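Side-chain contacts in C alpha-dehydrogenase (Sphingobium sp. SYK-6, PDB 4YAC), which binds NADH and, as a short-chain dehydrogenase/reductase of the lignin beta-aryl ether cleavage pathway, probably oxidises an alcohol at the alpha carbon of its substrate: residues Lys24-Glu29 against Val237-Val242; Ile139-Ser144 against Arg165-Ser170. All blocks are in the same frame, centred on the assembly; numbering follows the deposited sequence.

Contact 1 (Lys24-Glu29 against Val237-Val242)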
loop_
_atom_site.group_PDB
_atom_site.type_symbol
_atom_site.label_atom_id
_atom_site.label_comp_id
_atom_site.label_asym_id
_atom_site.label_seq_id
_atom_site.Cartn_x
_atom_site.Cartn_y
_atom_site.Cartn_z
ATOM N N LYS A 24 -23.309 12.682 9.255
ATOM C CA LYS A 24 -24.006 13.760 9.953
ATOM C C LYS A 24 -23.743 15.108 9.298
ATOM O O LYS A 24 -24.671 15.880 9.039
ATOM C CB LYS A 24 -23.578 13.821 11.418
ATOM C CG LYS A 24 -24.158 12.732 12.294
ATOM C CD LYS A 24 -23.720 12.918 13.745
ATOM C CE LYS A 24 -24.252 11.817 14.649
ATOM N NZ LYS A 24 -23.787 11.974 16.057
ATOM N N VAL A 25 -22.472 15.390 9.042
ATOM C CA VAL A 25 -22.069 16.663 8.456
ATOM C C VAL A 25 -22.614 16.810 7.041
ATOM O O VAL A 25 -23.064 17.888 6.656
ATOM C CB VAL A 25 -20.530 16.809 8.438
ATOM C CG1 VAL A 25 -20.097 18.046 7.654
ATOM C CG2 VAL A 25 -19.990 16.878 9.862
ATOM N N LEU A 26 -22.581 15.731 6.266
ATOM C CA LEU A 26 -23.058 15.794 4.890
ATOM C C LEU A 26 -24.580 15.958 4.839
ATOM O O LEU A 26 -25.102 16.715 4.018
ATOM C CB LEU A 26 -22.623 14.542 4.117
ATOM C CG LEU A 26 -21.107 14.395 3.937
ATOM C CD1 LEU A 26 -20.760 13.023 3.371
ATOM C CD2 LEU A 26 -20.549 15.493 3.046
ATOM N N ALA A 27 -25.288 15.269 5.729
ATOM C CA ALA A 27 -26.750 15.312 5.750
ATOM C C ALA A 27 -27.286 16.619 6.328
ATOM O O ALA A 27 -28.289 17.160 5.850
ATOM C CB ALA A 27 -27.294 14.134 6.548
ATOM N N GLU A 28 -26.618 17.126 7.358
ATOM C CA GLU A 28 -27.121 18.279 8.099
ATOM C C GLU A 28 -26.622 19.595 7.518
ATOM O O GLU A 28 -27.416 20.404 7.042
ATOM C CB GLU A 28 -26.727 18.168 9.571
ATOM C CG GLU A 28 -27.384 16.997 10.280
ATOM C CD GLU A 28 -27.054 16.944 11.758
ATOM O OE1 GLU A 28 -27.485 17.855 12.498
ATOM O OE2 GLU A 28 -26.362 15.990 12.181
ATOM N N GLU A 29 -25.311 19.808 7.550
ATOM C CA GLU A 29 -24.743 21.065 7.068
ATOM C C GLU A 29 -24.825 21.183 5.551
ATOM O O GLU A 29 -25.385 22.144 5.023
ATOM C CB GLU A 29 -23.285 21.203 7.506
ATOM C CG GLU A 29 -23.076 21.127 9.004
ATOM C CD GLU A 29 -21.620 21.258 9.390
ATOM O OE1 GLU A 29 -20.849 21.865 8.617
ATOM O OE2 GLU A 29 -21.247 20.748 10.465
ATOM N N VAL A 237 -13.765 18.646 8.217
ATOM C CA VAL A 237 -12.517 18.650 7.462
ATOM C C VAL A 237 -12.756 17.998 6.107
ATOM O O VAL A 237 -12.280 18.478 5.078
ATOM C CB VAL A 237 -11.386 17.903 8.213
ATOM C CG1 VAL A 237 -10.141 17.759 7.334
ATOM C CG2 VAL A 237 -11.043 18.622 9.504
ATOM N N VAL A 238 -13.504 16.900 6.120
ATOM C CA VAL A 238 -13.820 16.174 4.899
ATOM C C VAL A 238 -14.669 17.033 3.982
ATOM O O VAL A 238 -14.387 17.148 2.790
ATOM C CB VAL A 238 -14.559 14.858 5.204
ATOM C CG1 VAL A 238 -15.248 14.309 3.954
ATOM C CG2 VAL A 238 -13.590 13.843 5.760
ATOM N N LEU A 239 -15.716 17.624 4.547
ATOM C CA LEU A 239 -16.627 18.458 3.775
ATOM C C LEU A 239 -15.848 19.531 3.034
ATOM O O LEU A 239 -16.061 19.771 1.848
ATOM C CB LEU A 239 -17.673 19.101 4.685
ATOM C CG LEU A 239 -18.622 20.089 4.002
ATOM C CD1 LEU A 239 -19.385 19.419 2.868
ATOM C CD2 LEU A 239 -19.580 20.679 5.018
ATOM N N ASP A 240 -14.920 20.152 3.747
ATOM C CA ASP A 240 -14.122 21.229 3.197
ATOM C C ASP A 240 -13.205 20.727 2.079
ATOM O O ASP A 240 -12.976 21.431 1.095
ATOM C CB ASP A 240 -13.324 21.891 4.322
ATOM C CG ASP A 240 -12.152 22.681 3.818
ATOM O OD1 ASP A 240 -12.350 23.827 3.361
ATOM O OD2 ASP A 240 -11.019 22.160 3.889
ATOM N N ALA A 241 -12.708 19.500 2.218
ATOM C CA ALA A 241 -11.842 18.904 1.203
ATOM C C ALA A 241 -12.616 18.571 -0.072
ATOM O O ALA A 241 -12.114 18.759 -1.179
ATOM C CB ALA A 241 -11.170 17.647 1.751
ATOM N N VAL A 242 -13.832 18.061 0.091
ATOM C CA VAL A 242 -14.686 17.731 -1.045
ATOM C C VAL A 242 -15.064 18.989 -1.830
ATOM O O VAL A 242 -14.972 19.011 -3.057
ATOM C CB VAL A 242 -15.969 17.006 -0.585
ATOM C CG1 VAL A 242 -16.945 16.810 -1.749
ATOM C CG2 VAL A 242 -15.622 15.669 0.041
#
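Leu239 points its forked end at residues Val25 and Leu26, and these three buried side chains form the tight part of the contact. CG of Leu239 stands opposite the backbone N (chi1 175°), which carries both methyls across the gap between the helices. One branch, CD2, lies 3.8 Å from CG1 of Val25. The same Val25 methyl also rests 4.0 Å from CB of Leu239, so it packs along the flank of the leucine. The other branch, CD1, comes within 4.1 Å of CD2 of Leu26. Leu26 and Leu239 run past each other in opposite directions, and their end methyls do the touching. The backbones stay well apart, with CA of Leu26 and CA of Leu239 separated by 7.0 Å.

Helices 17-28 and 231-243 lie side by side over one face of the Rossmann-fold sheet. Helix 17-28 follows the glycine-rich loop of the dinucleotide site, where Gly13, Ser16 and Gly17 line the NADH pocket. Leu4 and Ala30 close around Leu239 from nearby loops.

The looser side is at Glu29, which is partly exposed. Its extended chain brings OE1 to 4.0 Å from CD2 of Leu239, a contact without polar character. The other oxygen, OE2, forms a salt bridge with Arg236 of helix 231-243, one residue before the 237-242 segment.

Contact 2 (Ile139-Ser144 against Arg165-Ser170)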
loop_
_atom_site.group_PDB
_atom_site.type_symbol
_atom_site.label_atom_id
_atom_site.label_comp_id
_atom_site.label_asym_id
_atom_site.label_seq_id
_atom_site.Cartn_x
_atom_site.Cartn_y
_atom_site.Cartn_z
ATOM N N ILE A 139 -14.850 10.956 -5.076
ATOM C CA ILE A 139 -14.547 9.732 -4.351
ATOM C C ILE A 139 -13.628 10.040 -3.180
ATOM O O ILE A 139 -12.535 10.574 -3.358
ATOM C CB ILE A 139 -13.888 8.679 -5.264
ATOM C CG1 ILE A 139 -14.825 8.320 -6.419
ATOM C CG2 ILE A 139 -13.548 7.416 -4.474
ATOM C CD1 ILE A 139 -14.151 7.577 -7.551
ATOM N N LEU A 140 -14.093 9.705 -1.982
ATOM C CA LEU A 140 -13.291 9.807 -0.770
ATOM C C LEU A 140 -12.885 8.424 -0.326
ATOM O O LEU A 140 -13.709 7.510 -0.276
ATOM C CB LEU A 140 -14.064 10.504 0.355
ATOM C CG LEU A 140 -13.459 10.429 1.768
ATOM C CD1 LEU A 140 -12.226 11.314 1.890
ATOM C CD2 LEU A 140 -14.498 10.789 2.822
ATOM N N ILE A 141 -11.602 8.280 -0.015
ATOM C CA ILE A 141 -11.087 7.088 0.634
ATOM C C ILE A 141 -10.526 7.518 1.978
ATOM O O ILE A 141 -9.692 8.426 2.051
ATOM C CB ILE A 141 -10.006 6.387 -0.216
ATOM C CG1 ILE A 141 -10.658 5.696 -1.412
ATOM C CG2 ILE A 141 -9.242 5.350 0.616
ATOM C CD1 ILE A 141 -9.671 5.217 -2.466
ATOM N N THR A 142 -11.016 6.886 3.042
ATOM C CA THR A 142 -10.494 7.117 4.385
ATOM C C THR A 142 -9.504 6.022 4.719
ATOM O O THR A 142 -9.883 4.871 4.936
ATOM C CB THR A 142 -11.612 7.149 5.443
ATOM O OG1 THR A 142 -12.597 8.126 5.072
ATOM C CG2 THR A 142 -11.053 7.495 6.820
ATOM N N ALA A 143 -8.230 6.388 4.733
ATOM C CA ALA A 143 -7.169 5.464 5.093
ATOM C C ALA A 143 -6.782 5.705 6.549
ATOM O O ALA A 143 -7.590 5.475 7.443
ATOM C CB ALA A 143 -5.977 5.632 4.166
ATOM N N SER A 144 -5.568 6.197 6.777
ATOM C CA SER A 144 -5.017 6.341 8.115
ATOM C C SER A 144 -3.604 6.888 7.991
ATOM O O SER A 144 -2.996 6.796 6.924
ATOM C CB SER A 144 -5.019 4.990 8.845
ATOM O OG SER A 144 -4.184 5.008 9.982
ATOM N N ARG A 165 -4.140 3.646 0.014
ATOM C CA ARG A 165 -3.435 4.872 -0.353
ATOM C C ARG A 165 -3.005 4.781 -1.811
ATOM O O ARG A 165 -3.165 5.731 -2.571
ATOM C CB ARG A 165 -2.215 5.120 0.535
ATOM C CG ARG A 165 -1.279 6.184 -0.032
ATOM C CD ARG A 165 -0.067 6.429 0.837
ATOM N NE ARG A 165 0.904 7.277 0.148
ATOM C CZ ARG A 165 2.160 7.459 0.541
ATOM N NH1 ARG A 165 2.615 6.849 1.626
ATOM N NH2 ARG A 165 2.965 8.247 -0.158
ATOM N N GLY A 166 -2.453 3.633 -2.190
ATOM C CA GLY A 166 -2.034 3.406 -3.561
ATOM C C GLY A 166 -3.209 3.530 -4.508
ATOM O O GLY A 166 -3.112 4.149 -5.572
ATOM N N LEU A 167 -4.327 2.928 -4.119
ATOM C CA LEU A 167 -5.541 2.997 -4.923
ATOM C C LEU A 167 -5.992 4.444 -5.076
ATOM O O LEU A 167 -6.381 4.869 -6.165
ATOM C CB LEU A 167 -6.662 2.164 -4.295
ATOM C CG LEU A 167 -8.032 2.278 -4.975
ATOM C CD1 LEU A 167 -7.963 1.886 -6.442
ATOM C CD2 LEU A 167 -9.049 1.418 -4.246
ATOM N N ALA A 168 -5.933 5.198 -3.984
ATOM C CA ALA A 168 -6.337 6.602 -4.011
ATOM C C ALA A 168 -5.451 7.417 -4.951
ATOM O O ALA A 168 -5.954 8.203 -5.761
ATOM C CB ALA A 168 -6.305 7.193 -2.610
ATOM N N GLU A 169 -4.136 7.240 -4.846
ATOM C CA GLU A 169 -3.214 7.978 -5.702
ATOM C C GLU A 169 -3.395 7.566 -7.164
ATOM O O GLU A 169 -3.150 8.360 -8.075
ATOM C CB GLU A 169 -1.766 7.758 -5.258
ATOM C CG GLU A 169 -1.468 8.313 -3.877
ATOM C CD GLU A 169 0.017 8.428 -3.602
ATOM O OE1 GLU A 169 0.708 9.150 -4.354
ATOM O OE2 GLU A 169 0.496 7.794 -2.634
ATOM N N SER A 170 -3.840 6.330 -7.380
ATOM C CA SER A 170 -4.116 5.834 -8.728
ATOM C C SER A 170 -5.376 6.475 -9.305
ATOM O O SER A 170 -5.397 6.899 -10.461
ATOM C CB SER A 170 -4.252 4.312 -8.721
ATOM O OG SER A 170 -3.006 3.701 -8.437
#
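Ile141 packs its end methyl on Ala168 and Leu167, which joins strand 137-142 to helix 155-174. The two elements belong to a beta-alpha-beta unit of the Rossmann fold, completed by strand 180-185.

The contact between the segments is apolar and buried. CD1 of Ile141 meets Ala168 over its methyl and its backbone, at 3.9 Å from CB and also 3.9 Å from CA. CG1 of Ile141 lies on the backbone N side (chi1 -73°), and the extended chi2 of 168° then sends CD1 out toward the helix. The small Ala168 lets the strand come near, with CA of Ile141 6.7 Å from CA of Ala168. Leu167 adds its branch point, with CG 4.2 Å from CD1 of Ile141. Val119 of helix 105-133 touches both Ile141 and Leu167, so a second helix closes this layer. Beyond the strand, Ser144 packs against Tyr157 and Lys161, whose spacing matches the YxxxK motif of the family. The helix also borders the second subunit: Tyr162 of that subunit packs on Arg165, and Thr159 of that subunit on Leu167.

The polar bonds described here belong to the helix. Arg165 and Glu169 form a salt bridge one turn apart. Arg165 NE donates to Glu169 OE2 at 2.9 Å, with the oxygen 21° out of the guanidinium plane, while Arg165 NH1 donates to Ala147 O.

Further along, Ser170 OG donates to Gly166 O at 2.9 Å. That carbonyl oxygen also accepts the helical bond from Ser170 N, and the two donors reach it from opposite faces of its plane.

Overall arrangement
From the N terminus, the chain forms strand 8-12 and then helix 17-28, where contact 1 opens. It runs on through the sheet to strand 137-142 and helix 155-174. Contact 2 closes a short loop there, with 20 residues between its nearest ends. Contact 1 closes much later, at helix 231-243, so contact 2 is nested inside its loop. The two lie on opposite faces of the parallel sheet, their centres 18 Å apart. Strand 137-142 connects them: Leu140 CD2 touches Val238 CG1 at 3.8 Å on the face of contact 1, while Ile141 serves contact 2 on the other face.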